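Local coordinates for protein Cys-Gly metallodipeptidase DUG1 (Saccharomyces cerevisiae, PDB 4G1P) that cleaves the dipeptide Cys-Gly as a zinc- or manganese-dependent metallodipeptidase and serves as catalytic component of the complex that degrades glutathione, at residues I262-P273 and R313-I321; Y221-S229 and P244-L252. One frame throughout, in Å; residues are numbered along the deposited sequence.

Contact 1. Residues I262-P273 and R313-I321; sequences ILIDGIDEMVAP and RWRYPSLSI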
loop_
_atom_site.group_PDB
_atom_site.type_symbol
_atom_site.label_atom_id
_atom_site.label_comp_id
_atom_site.label_asym_id
_atom_site.label_seq_id
_atom_site.Cartn_x
_atom_site.Cartn_y
_atom_site.Cartn_z
ATOM N N ILE A 262 -16.501 3.099 19.015
ATOM C CA ILE A 262 -15.461 2.118 19.254
ATOM C C ILE A 262 -16.094 0.881 19.887
ATOM O O ILE A 262 -16.944 0.997 20.764
ATOM C CB ILE A 262 -14.359 2.703 20.134
ATOM C CG1 ILE A 262 -13.820 3.980 19.486
ATOM C CG2 ILE A 262 -13.243 1.696 20.357
ATOM C CD1 ILE A 262 -12.669 4.610 20.230
ATOM N N LEU A 263 -15.697 -0.302 19.427
ATOM C CA LEU A 263 -16.366 -1.533 19.818
ATOM C C LEU A 263 -15.523 -2.370 20.742
ATOM O O LEU A 263 -15.841 -3.520 21.007
ATOM C CB LEU A 263 -16.733 -2.348 18.586
ATOM C CG LEU A 263 -17.599 -1.545 17.631
ATOM C CD1 LEU A 263 -17.926 -2.337 16.404
ATOM C CD2 LEU A 263 -18.863 -1.103 18.329
ATOM N N ILE A 264 -14.450 -1.797 21.245
ATOM C CA ILE A 264 -13.578 -2.545 22.125
ATOM C C ILE A 264 -14.087 -2.448 23.552
ATOM O O ILE A 264 -14.265 -1.354 24.070
ATOM C CB ILE A 264 -12.157 -2.014 22.033
ATOM C CG1 ILE A 264 -11.583 -2.341 20.652
ATOM C CG2 ILE A 264 -11.307 -2.585 23.142
ATOM C CD1 ILE A 264 -10.255 -1.692 20.375
ATOM N N ASP A 265 -14.340 -3.588 24.185
ATOM C CA ASP A 265 -14.805 -3.593 25.570
ATOM C C ASP A 265 -13.809 -2.929 26.506
ATOM O O ASP A 265 -12.601 -3.135 26.403
ATOM C CB ASP A 265 -15.056 -5.025 26.071
ATOM C CG ASP A 265 -16.385 -5.583 25.611
ATOM O OD1 ASP A 265 -17.272 -4.776 25.248
ATOM O OD2 ASP A 265 -16.544 -6.832 25.615
ATOM N N GLY A 266 -14.325 -2.140 27.436
ATOM C CA GLY A 266 -13.499 -1.631 28.511
ATOM C C GLY A 266 -13.147 -0.171 28.394
ATOM O O GLY A 266 -12.762 0.433 29.385
ATOM N N ILE A 267 -13.294 0.405 27.205
ATOM C CA ILE A 267 -12.808 1.763 26.986
ATOM C C ILE A 267 -13.721 2.824 27.590
ATOM O O ILE A 267 -13.258 3.727 28.307
ATOM C CB ILE A 267 -12.575 2.064 25.505
ATOM C CG1 ILE A 267 -11.609 1.044 24.912
ATOM C CG2 ILE A 267 -11.991 3.463 25.337
ATOM C CD1 ILE A 267 -11.121 1.421 23.537
ATOM N N ASP A 268 -15.011 2.694 27.292
ATOM C CA ASP A 268 -16.053 3.598 27.770
ATOM C C ASP A 268 -16.004 3.798 29.280
ATOM O O ASP A 268 -16.241 4.895 29.785
ATOM C CB ASP A 268 -17.411 3.028 27.399
ATOM C CG ASP A 268 -18.470 4.084 27.296
ATOM O OD1 ASP A 268 -18.941 4.556 28.353
ATOM O OD2 ASP A 268 -18.834 4.438 26.153
ATOM N N GLU A 269 -15.687 2.724 29.990
ATOM C CA GLU A 269 -15.586 2.750 31.445
ATOM C C GLU A 269 -14.496 3.718 31.904
ATOM O O GLU A 269 -14.617 4.347 32.947
ATOM C CB GLU A 269 -15.320 1.332 31.994
ATOM C CG GLU A 269 -16.475 0.305 31.791
ATOM C CD GLU A 269 -16.669 -0.142 30.332
ATOM O OE1 GLU A 269 -15.838 0.220 29.477
ATOM O OE2 GLU A 269 -17.656 -0.849 30.032
ATOM N N MET A 270 -13.440 3.843 31.111
ATOM C CA MET A 270 -12.314 4.694 31.464
ATOM C C MET A 270 -12.519 6.142 31.081
ATOM O O MET A 270 -11.726 6.994 31.465
ATOM C CB MET A 270 -11.051 4.211 30.767
ATOM C CG MET A 270 -10.387 3.036 31.410
ATOM S SD MET A 270 -8.852 2.704 30.558
ATOM C CE MET A 270 -9.482 2.270 28.940
ATOM N N VAL A 271 -13.560 6.410 30.299
ATOM C CA VAL A 271 -13.832 7.759 29.819
ATOM C C VAL A 271 -14.443 8.646 30.904
ATOM O O VAL A 271 -15.554 8.397 31.371
ATOM C CB VAL A 271 -14.763 7.734 28.612
ATOM C CG1 VAL A 271 -15.199 9.152 28.237
ATOM C CG2 VAL A 271 -14.071 7.063 27.443
ATOM N N ALA A 272 -13.712 9.683 31.301
ATOM C CA ALA A 272 -14.181 10.598 32.338
ATOM C C ALA A 272 -15.543 11.188 31.976
ATOM O O ALA A 272 -15.801 11.509 30.817
ATOM C CB ALA A 272 -13.158 11.702 32.579
ATOM N N PRO A 273 -16.433 11.306 32.968
ATOM C CA PRO A 273 -17.789 11.811 32.715
ATOM C C PRO A 273 -17.828 13.315 32.462
ATOM O O PRO A 273 -16.944 14.067 32.888
ATOM C CB PRO A 273 -18.527 11.476 34.006
ATOM C CG PRO A 273 -17.451 11.422 35.041
ATOM C CD PRO A 273 -16.256 10.857 34.358
ATOM N N ARG A 313 -14.674 15.651 18.832
ATOM C CA ARG A 313 -13.285 15.991 18.502
ATOM C C ARG A 313 -12.410 16.099 19.740
ATOM O O ARG A 313 -11.225 15.816 19.672
ATOM C CB ARG A 313 -13.172 17.333 17.795
ATOM C CG ARG A 313 -13.949 17.465 16.534
ATOM C CD ARG A 313 -13.973 18.922 16.121
ATOM N NE ARG A 313 -12.677 19.344 15.613
ATOM C CZ ARG A 313 -12.509 19.932 14.440
ATOM N NH1 ARG A 313 -13.562 20.177 13.682
ATOM N NH2 ARG A 313 -11.297 20.286 14.034
ATOM N N TRP A 314 -12.979 16.542 20.860
ATOM C CA TRP A 314 -12.148 16.967 21.993
ATOM C C TRP A 314 -12.051 16.023 23.187
ATOM O O TRP A 314 -10.987 15.907 23.792
ATOM C CB TRP A 314 -12.577 18.344 22.499
ATOM C CG TRP A 314 -12.370 19.453 21.525
ATOM C CD1 TRP A 314 -11.653 19.405 20.367
ATOM C CD2 TRP A 314 -12.905 20.784 21.614
ATOM N NE1 TRP A 314 -11.713 20.616 19.729
ATOM C CE2 TRP A 314 -12.471 21.483 20.474
ATOM C CE3 TRP A 314 -13.712 21.449 22.551
ATOM C CZ2 TRP A 314 -12.806 22.822 20.245
ATOM C CZ3 TRP A 314 -14.051 22.773 22.320
ATOM C CH2 TRP A 314 -13.598 23.444 21.177
ATOM N N ARG A 315 -13.152 15.374 23.558
ATOM C CA ARG A 315 -13.178 14.711 24.862
ATOM C C ARG A 315 -13.769 13.313 24.870
ATOM O O ARG A 315 -13.796 12.673 25.909
ATOM C CB ARG A 315 -13.862 15.596 25.917
ATOM C CG ARG A 315 -15.309 15.936 25.612
ATOM C CD ARG A 315 -16.249 15.080 26.438
ATOM N NE ARG A 315 -15.909 15.141 27.851
ATOM C CZ ARG A 315 -15.941 14.097 28.672
ATOM N NH1 ARG A 315 -16.315 12.910 28.215
ATOM N NH2 ARG A 315 -15.604 14.235 29.952
ATOM N N TYR A 316 -14.236 12.844 23.719
ATOM C CA TYR A 316 -14.564 11.423 23.549
ATOM C C TYR A 316 -13.498 10.781 22.676
ATOM O O TYR A 316 -13.019 11.408 21.740
ATOM C CB TYR A 316 -15.953 11.247 22.924
ATOM C CG TYR A 316 -17.078 11.627 23.866
ATOM C CD1 TYR A 316 -17.052 11.229 25.199
ATOM C CD2 TYR A 316 -18.149 12.398 23.437
ATOM C CE1 TYR A 316 -18.072 11.571 26.071
ATOM C CE2 TYR A 316 -19.168 12.746 24.306
ATOM C CZ TYR A 316 -19.123 12.326 25.623
ATOM O OH TYR A 316 -20.130 12.663 26.502
ATOM N N PRO A 317 -13.109 9.537 22.984
ATOM C CA PRO A 317 -12.067 8.874 22.193
ATOM C C PRO A 317 -12.509 8.620 20.763
ATOM O O PRO A 317 -13.694 8.733 20.451
ATOM C CB PRO A 317 -11.852 7.542 22.927
ATOM C CG PRO A 317 -13.102 7.314 23.681
ATOM C CD PRO A 317 -13.633 8.672 24.052
ATOM N N SER A 318 -11.559 8.304 19.892
ATOM C CA SER A 318 -11.895 7.910 18.525
ATOM C C SER A 318 -10.962 6.810 18.045
ATOM O O SER A 318 -9.867 6.633 18.581
ATOM C CB SER A 318 -11.841 9.108 17.580
ATOM O OG SER A 318 -10.558 9.699 17.598
ATOM N N LEU A 319 -11.408 6.047 17.052
ATOM C CA LEU A 319 -10.588 4.979 16.488
ATOM C C LEU A 319 -10.594 5.151 14.985
ATOM O O LEU A 319 -11.652 5.211 14.364
ATOM C CB LEU A 319 -11.123 3.602 16.888
ATOM C CG LEU A 319 -10.195 2.382 16.794
ATOM C CD1 LEU A 319 -10.750 1.215 17.602
ATOM C CD2 LEU A 319 -9.972 1.936 15.357
ATOM N N SER A 320 -9.406 5.265 14.409
ATOM C CA SER A 320 -9.286 5.453 12.973
ATOM C C SER A 320 -8.525 4.296 12.339
ATOM O O SER A 320 -7.631 3.703 12.957
ATOM C CB SER A 320 -8.581 6.773 12.662
ATOM O OG SER A 320 -9.493 7.861 12.681
ATOM N N ILE A 321 -8.872 3.970 11.102
ATOM C CA ILE A 321 -8.182 2.874 10.428
ATOM C C ILE A 321 -7.400 3.394 9.219
ATOM O O ILE A 321 -7.977 3.936 8.286
ATOM C CB ILE A 321 -9.150 1.725 10.094
ATOM C CG1 ILE A 321 -9.567 1.044 11.393
ATOM C CG2 ILE A 321 -8.493 0.706 9.173
ATOM C CD1 ILE A 321 -10.606 -0.011 11.226
#

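Contact 2. Residues Y221-S229 and P244-L252; sequences YQTIIEGPS and PMIDLMQVL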
loop_
_atom_site.group_PDB
_atom_site.type_symbol
_atom_site.label_atom_id
_atom_site.label_comp_id
_atom_site.label_asym_id
_atom_site.label_seq_id
_atom_site.Cartn_x
_atom_site.Cartn_y
_atom_site.Cartn_z
ATOM N N TYR A 221 -1.517 1.383 16.825
ATOM C CA TYR A 221 -1.387 -0.073 16.832
ATOM C C TYR A 221 -1.230 -0.669 15.435
ATOM O O TYR A 221 -1.673 -0.093 14.425
ATOM C CB TYR A 221 -2.591 -0.726 17.527
ATOM C CG TYR A 221 -2.767 -0.299 18.959
ATOM C CD1 TYR A 221 -2.005 -0.858 19.963
ATOM C CD2 TYR A 221 -3.689 0.678 19.302
ATOM C CE1 TYR A 221 -2.151 -0.460 21.275
ATOM C CE2 TYR A 221 -3.844 1.087 20.612
ATOM C CZ TYR A 221 -3.071 0.516 21.596
ATOM O OH TYR A 221 -3.221 0.917 22.909
ATOM N N GLN A 222 -0.595 -1.832 15.392
ATOM C CA GLN A 222 -0.592 -2.648 14.187
ATOM C C GLN A 222 -0.981 -4.072 14.549
ATOM O O GLN A 222 -0.424 -4.664 15.479
ATOM C CB GLN A 222 0.763 -2.607 13.461
ATOM C CG GLN A 222 1.934 -3.165 14.242
ATOM C CD GLN A 222 3.235 -3.092 13.468
ATOM O OE1 GLN A 222 3.289 -2.551 12.365
ATOM N NE2 GLN A 222 4.293 -3.639 14.044
ATOM N N THR A 223 -1.969 -4.602 13.838
ATOM C CA THR A 223 -2.343 -6.002 14.002
ATOM C C THR A 223 -1.647 -6.827 12.926
ATOM O O THR A 223 -1.832 -6.573 11.736
ATOM C CB THR A 223 -3.873 -6.207 13.933
ATOM O OG1 THR A 223 -4.470 -5.697 15.125
ATOM C CG2 THR A 223 -4.219 -7.680 13.823
ATOM N N ILE A 224 -0.839 -7.798 13.352
ATOM C CA ILE A 224 -0.040 -8.594 12.423
ATOM C C ILE A 224 -0.586 -10.009 12.244
ATOM O O ILE A 224 -0.710 -10.756 13.206
ATOM C CB ILE A 224 1.418 -8.682 12.872
ATOM C CG1 ILE A 224 1.885 -7.328 13.416
ATOM C CG2 ILE A 224 2.287 -9.134 11.720
ATOM C CD1 ILE A 224 3.306 -7.338 13.974
ATOM N N ILE A 225 -0.922 -10.360 11.006
ATOM C CA ILE A 225 -1.409 -11.696 10.686
ATOM C C ILE A 225 -0.529 -12.333 9.619
ATOM O O ILE A 225 -0.324 -11.759 8.540
ATOM C CB ILE A 225 -2.854 -11.670 10.204
ATOM C CG1 ILE A 225 -3.764 -11.123 11.297
ATOM C CG2 ILE A 225 -3.313 -13.065 9.828
ATOM C CD1 ILE A 225 -5.211 -10.987 10.869
ATOM N N GLU A 226 -0.008 -13.517 9.940
ATOM C CA GLU A 226 0.926 -14.238 9.086
ATOM C C GLU A 226 0.424 -15.651 8.820
ATOM O O GLU A 226 -0.173 -16.279 9.700
ATOM C CB GLU A 226 2.301 -14.297 9.745
ATOM C CG GLU A 226 3.301 -15.125 8.974
ATOM C CD GLU A 226 4.718 -14.976 9.498
ATOM O OE1 GLU A 226 4.877 -14.934 10.739
ATOM O OE2 GLU A 226 5.663 -14.897 8.670
ATOM N N GLY A 227 0.658 -16.144 7.601
ATOM C CA GLY A 227 0.238 -17.484 7.193
ATOM C C GLY A 227 1.328 -18.273 6.479
ATOM O O GLY A 227 2.179 -18.880 7.126
ATOM N N PRO A 228 1.316 -18.261 5.139
ATOM C CA PRO A 228 2.360 -18.909 4.335
ATOM C C PRO A 228 3.688 -18.193 4.513
ATOM O O PRO A 228 3.728 -17.087 5.076
ATOM C CB PRO A 228 1.877 -18.683 2.905
ATOM C CG PRO A 228 1.108 -17.406 2.983
ATOM C CD PRO A 228 0.386 -17.488 4.301
ATOM N N SER A 229 4.764 -18.803 4.028
ATOM C CA SER A 229 6.085 -18.223 4.232
ATOM C C SER A 229 6.416 -17.187 3.172
ATOM O O SER A 229 7.347 -16.415 3.319
ATOM C CB SER A 229 7.159 -19.308 4.296
ATOM O OG SER A 229 7.156 -20.102 3.129
ATOM N N PRO A 244 -4.401 -14.484 5.304
ATOM C CA PRO A 244 -4.205 -13.415 6.284
ATOM C C PRO A 244 -5.070 -12.183 5.991
ATOM O O PRO A 244 -5.680 -11.647 6.911
ATOM C CB PRO A 244 -2.723 -13.090 6.134
ATOM C CG PRO A 244 -2.118 -14.391 5.772
ATOM C CD PRO A 244 -3.122 -15.083 4.887
ATOM N N MET A 245 -5.151 -11.766 4.733
ATOM C CA MET A 245 -6.004 -10.636 4.381
ATOM C C MET A 245 -7.477 -10.830 4.756
ATOM O O MET A 245 -8.159 -9.870 5.119
ATOM C CB MET A 245 -5.873 -10.267 2.899
ATOM C CG MET A 245 -4.732 -9.300 2.607
ATOM S SD MET A 245 -4.785 -7.731 3.531
ATOM C CE MET A 245 -6.140 -6.895 2.711
ATOM N N ILE A 246 -7.964 -12.063 4.671
ATOM C CA ILE A 246 -9.365 -12.328 4.955
ATOM C C ILE A 246 -9.629 -12.231 6.463
ATOM O O ILE A 246 -10.577 -11.573 6.906
ATOM C CB ILE A 246 -9.797 -13.675 4.372
ATOM C CG1 ILE A 246 -9.791 -13.596 2.845
ATOM C CG2 ILE A 246 -11.174 -14.056 4.859
ATOM C CD1 ILE A 246 -10.021 -14.931 2.139
ATOM N N ASP A 247 -8.772 -12.865 7.252
ATOM C CA ASP A 247 -8.861 -12.721 8.699
ATOM C C ASP A 247 -8.792 -11.247 9.087
ATOM O O ASP A 247 -9.601 -10.762 9.890
ATOM C CB ASP A 247 -7.743 -13.504 9.386
ATOM C CG ASP A 247 -7.759 -14.980 9.018
ATOM O OD1 ASP A 247 -8.815 -15.443 8.542
ATOM O OD2 ASP A 247 -6.727 -15.667 9.202
ATOM N N LEU A 248 -7.846 -10.536 8.479
ATOM C CA LEU A 248 -7.566 -9.148 8.826
ATOM C C LEU A 248 -8.745 -8.209 8.601
ATOM O O LEU A 248 -8.958 -7.296 9.390
ATOM C CB LEU A 248 -6.337 -8.632 8.079
ATOM C CG LEU A 248 -5.918 -7.228 8.525
ATOM C CD1 LEU A 248 -5.346 -7.296 9.933
ATOM C CD2 LEU A 248 -4.952 -6.537 7.546
ATOM N N MET A 249 -9.510 -8.421 7.536
ATOM C CA MET A 249 -10.695 -7.605 7.321
ATOM C C MET A 249 -11.693 -7.816 8.448
ATOM O O MET A 249 -12.405 -6.898 8.858
ATOM C CB MET A 249 -11.342 -7.915 5.976
ATOM C CG MET A 249 -10.405 -7.697 4.795
ATOM S SD MET A 249 -9.783 -6.006 4.629
ATOM C CE MET A 249 -8.227 -6.027 5.535
ATOM N N GLN A 250 -11.732 -9.032 8.965
ATOM C CA GLN A 250 -12.637 -9.326 10.050
ATOM C C GLN A 250 -12.163 -8.723 11.375
ATOM O O GLN A 250 -12.942 -8.107 12.091
ATOM C CB GLN A 250 -12.897 -10.832 10.126
ATOM C CG GLN A 250 -14.003 -11.239 9.164
ATOM C CD GLN A 250 -13.884 -12.657 8.647
ATOM O OE1 GLN A 250 -13.074 -13.450 9.130
ATOM N NE2 GLN A 250 -14.701 -12.986 7.647
ATOM N N VAL A 251 -10.887 -8.875 11.690
ATOM C CA VAL A 251 -10.376 -8.339 12.939
ATOM C C VAL A 251 -10.466 -6.818 12.943
ATOM O O VAL A 251 -10.977 -6.215 13.884
ATOM C CB VAL A 251 -8.934 -8.806 13.209
ATOM C CG1 VAL A 251 -8.322 -8.015 14.344
ATOM C CG2 VAL A 251 -8.917 -10.290 13.545
ATOM N N LEU A 252 -9.985 -6.210 11.868
ATOM C CA LEU A 252 -9.975 -4.761 11.731
ATOM C C LEU A 252 -11.390 -4.223 11.709
ATOM O O LEU A 252 -11.669 -3.156 12.243
ATOM C CB LEU A 252 -9.277 -4.373 10.432
ATOM C CG LEU A 252 -7.971 -3.592 10.498
ATOM C CD1 LEU A 252 -7.272 -3.791 11.837
ATOM C CD2 LEU A 252 -7.079 -3.997 9.337
#

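Contact 1. Residues I262-P273 and R313-I321
Arg-315 turns the end of its guanidinium toward Ala-272, and both terminal nitrogens bond the same carbonyl oxygen: NH1 lies 3.0 Å from Ala-272 O and NH2 2.9 Å. The oxygen sits in the guanidinium plane. NH1 approaches nearly in line with the C=O bond, whereas NH2 stands above the carbonyl plane. Bends at chi2 and chi3 (102° and 52°) carry the chain across Tyr-316, with CD over the ring centre, and NE forms a salt bridge with Glu-278. Shortening Arg-315 to an alanine is likely to deprive Ala-272 O of both these donors and Glu-278 of this cationic mate, and to leave one face of the Tyr-316 ring less covered. Val-271 divides its branches: CG1 meets the edge of that ring at CD1, 4.1 Å away, while CG2 reaches Pro-317 CD at 3.8 Å. Farther along, Ile-262 slants across Leu-319, with its CG2 3.7 Å from Leu-319 CD1, and its CD1 lies against the backbone of Ser-318. Ile-264 comes in at about a right angle, its CD1 4.0 Å from the same Leu-319 CD1. The contact packs the mostly irregular segment 262-273 along the link between helix 306-314 and strand 318-325, consistent with the sheet-based lid domain of M20 peptidases.

Contact 2. Residues Y221-S229 and P244-L252
Ile-225 and Pro-244 mark the place where the backbones come nearest, with 5.5 Å between Ile-225 CA and Pro-244 CA. From there strand 221-226 and helix 244-252 run in roughly opposite directions, at 152° between their N-to-C directions, and their axes approach to 8.1 Å. No hydrogen bond joins them; the interface is largely apolar packing of a helix on one face of a sheet. Ile-225 fills its centre and uses two branches. CG2, anti to the backbone N, slants across Pro-244 and lies 3.7 Å from Pro-244 CB. CD1, at the end of the extended other branch, rests against the helix backbone one turn in from Pro-244, 3.6 Å from Leu-248 N, and also meets Asp-247 CB and the side chain of Leu-248. Leu-248 and Thr-223 pass alongside each other in opposite directions, with Leu-248 CD1 4.1 Å from Thr-223 CG2. The same methyl of Thr-223 touches Val-251 CG1, while its OG1 is hydrogen-bonded to Thr-381. At the other end the Pro-244 ring places CG 3.8 Å from Gly-227 N, where a side chain would clash with Pro-228. Asp-247 meets Ile-225 through its CB, while its carboxylate turns to other partners: OD2 bonds Ser-375 and Asn-377, and OD1 bonds Ser-258 of the second subunit. The strand lies between strands 340-349 and 378-391 in the sheet, and helix 355-371 packs beside the contact through Cys-366 against Thr-223 and Phe-370 against Asp-247 and Val-251.

Overall arrangement
Contact 2 is a buried seam without hydrogen bonds across it, between a regular helix and strand 210-226, whereas contact 1 is partly buried and joins mostly irregular chain to strand 318-325 and the link before it, mixing hydrocarbon packing with arginine-to-carbonyl bonds. Both reach the same sheet, their strands flanking strand 340-349, and both meet helix 355-371. Their centres stand about 24 Å apart, yet they touch: Ile-321 CD1 lies 3.5 Å from Leu-252 O. Along the chain they follow in series. Each also borders the second subunit, where Glu-243 of that subunit bonds Ser-320 of segment 313-321, and Met-249 of helix 244-252 packs on Met-249 of the second subunit.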